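Local coordinates for protein endo-1,4-b-d-mannanase (Trichoderma reesei, PDB 1QNR) that hydrolyses internal beta-1,4-mannosidic linkages of mannans as the catalytic domain of a fungal family 5 glycoside hydrolase, at residues 6-11 / 16-21. Numbering follows the deposited sequence. Where two conformers were deposited one is given.
Sequences TISGTQ and GKVGYF
Gln11 OE1, in the conformer given (one of two), is joined to the backbone of 16-21 by one water, which donates to it at 3.2 Å and also, more weakly, to Val18 O; the same amide oxygen lies 3.6 Å from Gly19 CA. CG of Gln11 lies roughly anti to the carbonyl carbon (chi1 -37°), and the chain runs extended beyond it (chi2 -178°). It crosses the Val18 side chain at about a right angle. Val18 CG1 lies against this chain, with Gln11 CB and Gln11 NE2 each 3.9 Å away. The other methyl, Val18 CG2, touches CB of Ser8, also given in one of two conformers, at 4.0 Å. In a small three-stranded antiparallel meander preceding the first strand (21-25) of the TIM barrel, this Ser8 contact reaches from one outer strand to the other, whereas Gln11 packs on Val18 from the start of middle strand 11-14. That strand is hydrogen-bonded to its neighbours through Thr6 with Asn13 and Gly19 with Phe12. A two-residue hairpin turn close to type II', with Gly9 at positive phi (65°), is closed by Ser8 N to Gln11 O at 2.9 Å and Gln11 N to Ser8 O at 3.0 Å. Beyond Gly19, the Tyr20 hydroxyl bonds Asp303 and Ser294.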
ATOM      1  N   THR A   6     -16.510  -1.676   2.777  1.00 10.46           N
ATOM      2  CA  THR A   6     -16.997  -2.768   1.909  1.00 10.56           C
ATOM      3  C   THR A   6     -17.011  -2.298   0.465  1.00 10.79           C
ATOM      4  O   THR A   6     -16.714  -1.140   0.137  1.00 10.70           O
ATOM      5  CB  THR A   6     -18.432  -3.233   2.334  1.00 12.40           C
ATOM      6  OG1 THR A   6     -19.315  -2.090   2.145  1.00 15.54           O
ATOM      7  CG2 THR A   6     -18.421  -3.792   3.750  1.00 15.71           C
ATOM      8  N   ILE A   7     -17.338  -3.238  -0.450  1.00 12.11           N
ATOM      9  CA  ILE A   7     -17.552  -2.930  -1.872  1.00 12.32           C
ATOM     10  C   ILE A   7     -19.064  -2.996  -2.218  1.00 13.83           C
ATOM     11  O   ILE A   7     -19.658  -4.024  -1.908  1.00 16.84           O
ATOM     12  CB  ILE A   7     -16.659  -3.875  -2.722  1.00 12.10           C
ATOM     13  CG1 ILE A   7     -15.165  -3.433  -2.540  1.00 13.67           C
ATOM     14  CG2 ILE A   7     -16.982  -3.780  -4.222  1.00 13.79           C
ATOM     15  CD1 ILE A   7     -14.161  -4.441  -3.071  1.00 13.96           C
ATOM     16  N   SER A   8     -19.532  -2.005  -2.919  1.00 15.76           N
ATOM     17  CA  SER A   8     -20.973  -1.965  -3.377  1.00 17.86           C
ATOM     18  C   SER A   8     -20.815  -1.763  -4.871  1.00 20.80           C
ATOM     19  O   SER A   8     -20.202  -0.832  -5.427  1.00 21.16           O
ATOM     20  CB  SER A   8     -21.650  -0.762  -2.699  1.00 21.40           C
ATOM     21  OG  SER A   8     -23.030  -0.706  -3.094  0.50 21.07           O
ATOM     22  N   GLY A   9     -21.310  -2.760  -5.699  1.00 23.15           N
ATOM     23  CA  GLY A   9     -21.055  -2.619  -7.169  1.00 21.81           C
ATOM     24  C   GLY A   9     -19.566  -2.703  -7.463  1.00 21.41           C
ATOM     25  O   GLY A   9     -18.972  -3.637  -6.886  1.00 19.76           O
ATOM     26  N   THR A  10     -18.987  -1.813  -8.244  1.00 21.86           N
ATOM     27  CA  THR A  10     -17.553  -1.766  -8.457  1.00 24.48           C
ATOM     28  C   THR A  10     -16.965  -0.444  -7.871  1.00 23.42           C
ATOM     29  O   THR A  10     -15.883   0.002  -8.276  1.00 23.15           O
ATOM     30  CB  THR A  10     -17.073  -1.894  -9.903  1.00 26.56           C
ATOM     31  OG1 THR A  10     -17.897  -0.990 -10.660  1.00 25.58           O
ATOM     32  CG2 THR A  10     -17.288  -3.327 -10.446  1.00 27.86           C
ATOM     33  N   GLN A  11     -17.592  -0.067  -6.766  1.00 21.86           N
ATOM     34  CA  GLN A  11     -17.176   1.124  -6.018  1.00 21.17           C
ATOM     35  C   GLN A  11     -16.956   0.754  -4.546  1.00 17.37           C
ATOM     36  O   GLN A  11     -17.459  -0.261  -4.059  1.00 18.92           O
ATOM     37  CB  GLN A  11     -18.162   2.309  -6.099  1.00 25.44           C
ATOM     38  CG  GLN A  11     -18.839   2.504  -7.442  0.50 27.23           C
ATOM     39  CD  GLN A  11     -19.771   3.680  -7.548  0.50 29.64           C
ATOM     40  OE1 GLN A  11     -19.319   4.825  -7.428  0.50 31.47           O
ATOM     41  NE2 GLN A  11     -21.041   3.376  -7.763  0.50 30.79           N
ATOM     42  N   GLY A  16     -20.617   4.484   4.877  1.00 15.32           N
ATOM     43  CA  GLY A  16     -21.991   4.624   4.335  1.00 16.89           C
ATOM     44  C   GLY A  16     -22.090   5.353   3.047  1.00 17.94           C
ATOM     45  O   GLY A  16     -23.161   5.486   2.415  1.00 21.35           O
ATOM     46  N   LYS A  17     -21.028   5.994   2.554  1.00 16.38           N
ATOM     47  CA  LYS A  17     -20.987   6.742   1.341  1.00 16.60           C
ATOM     48  C   LYS A  17     -20.325   5.959   0.209  1.00 15.89           C
ATOM     49  O   LYS A  17     -19.143   5.589   0.359  1.00 14.74           O
ATOM     50  CB  LYS A  17     -20.225   8.092   1.561  1.00 21.74           C
ATOM     51  CG  LYS A  17     -21.087   8.871   2.617  1.00 28.62           C
ATOM     52  CD  LYS A  17     -22.225   9.532   1.837  1.00 34.92           C
ATOM     53  CE  LYS A  17     -23.441   9.964   2.655  1.00 39.71           C
ATOM     54  NZ  LYS A  17     -24.414  10.581   1.671  1.00 41.68           N
ATOM     55  N   VAL A  18     -21.055   5.706  -0.858  1.00 12.83           N
ATOM     56  CA  VAL A  18     -20.577   4.962  -2.006  1.00 14.02           C
ATOM     57  C   VAL A  18     -20.129   5.950  -3.063  1.00 16.25           C
ATOM     58  O   VAL A  18     -20.795   6.885  -3.532  1.00 19.50           O
ATOM     59  CB  VAL A  18     -21.694   4.049  -2.586  1.00 16.87           C
ATOM     60  CG1 VAL A  18     -21.198   3.324  -3.818  1.00 19.56           C
ATOM     61  CG2 VAL A  18     -22.114   3.065  -1.481  1.00 17.25           C
ATOM     62  N   GLY A  19     -18.855   5.796  -3.494  1.00 15.28           N
ATOM     63  CA  GLY A  19     -18.323   6.680  -4.533  1.00 16.29           C
ATOM     64  C   GLY A  19     -16.757   6.734  -4.551  1.00 14.21           C
ATOM     65  O   GLY A  19     -16.126   6.167  -3.665  1.00 15.76           O
ATOM     66  N   TYR A  20     -16.234   7.338  -5.588  1.00 13.74           N
ATOM     67  CA  TYR A  20     -14.767   7.479  -5.771  1.00 11.82           C
ATOM     68  C   TYR A  20     -14.107   8.197  -4.593  1.00 11.92           C
ATOM     69  O   TYR A  20     -14.682   9.135  -4.030  1.00 13.80           O
ATOM     70  CB  TYR A  20     -14.570   8.329  -7.043  1.00 12.52           C
ATOM     71  CG  TYR A  20     -13.101   8.305  -7.540  1.00 11.49           C
ATOM     72  CD1 TYR A  20     -12.153   9.217  -7.104  1.00 11.36           C
ATOM     73  CD2 TYR A  20     -12.740   7.353  -8.506  1.00 10.56           C
ATOM     74  CE1 TYR A  20     -10.825   9.203  -7.588  1.00 10.14           C
ATOM     75  CE2 TYR A  20     -11.415   7.293  -9.003  1.00 12.10           C
ATOM     76  CZ  TYR A  20     -10.485   8.205  -8.540  1.00 10.11           C
ATOM     77  OH  TYR A  20      -9.173   8.210  -9.019  1.00 11.49           O
ATOM     78  N   PHE A  21     -12.865   7.751  -4.219  1.00 10.71           N
ATOM     79  CA  PHE A  21     -12.146   8.405  -3.123  1.00  9.54           C
ATOM     80  C   PHE A  21     -10.760   8.844  -3.582  1.00  8.78           C
ATOM     81  O   PHE A  21     -10.129   8.231  -4.468  1.00  9.52           O
ATOM     82  CB  PHE A  21     -11.994   7.467  -1.898  1.00 11.08           C
ATOM     83  CG  PHE A  21     -10.952   6.366  -2.035  1.00  9.47           C
ATOM     84  CD1 PHE A  21      -9.608   6.564  -1.746  1.00  9.73           C
ATOM     85  CD2 PHE A  21     -11.354   5.096  -2.470  1.00  9.58           C
ATOM     86  CE1 PHE A  21      -8.662   5.536  -1.940  1.00  9.24           C
ATOM     87  CE2 PHE A  21     -10.417   4.056  -2.639  1.00  9.63           C
ATOM     88  CZ  PHE A  21      -9.080   4.257  -2.330  1.00  8.33           C
TER
HETATM   89  O   HOH W   1     -21.855   6.642  -6.690  1.00 71.19           O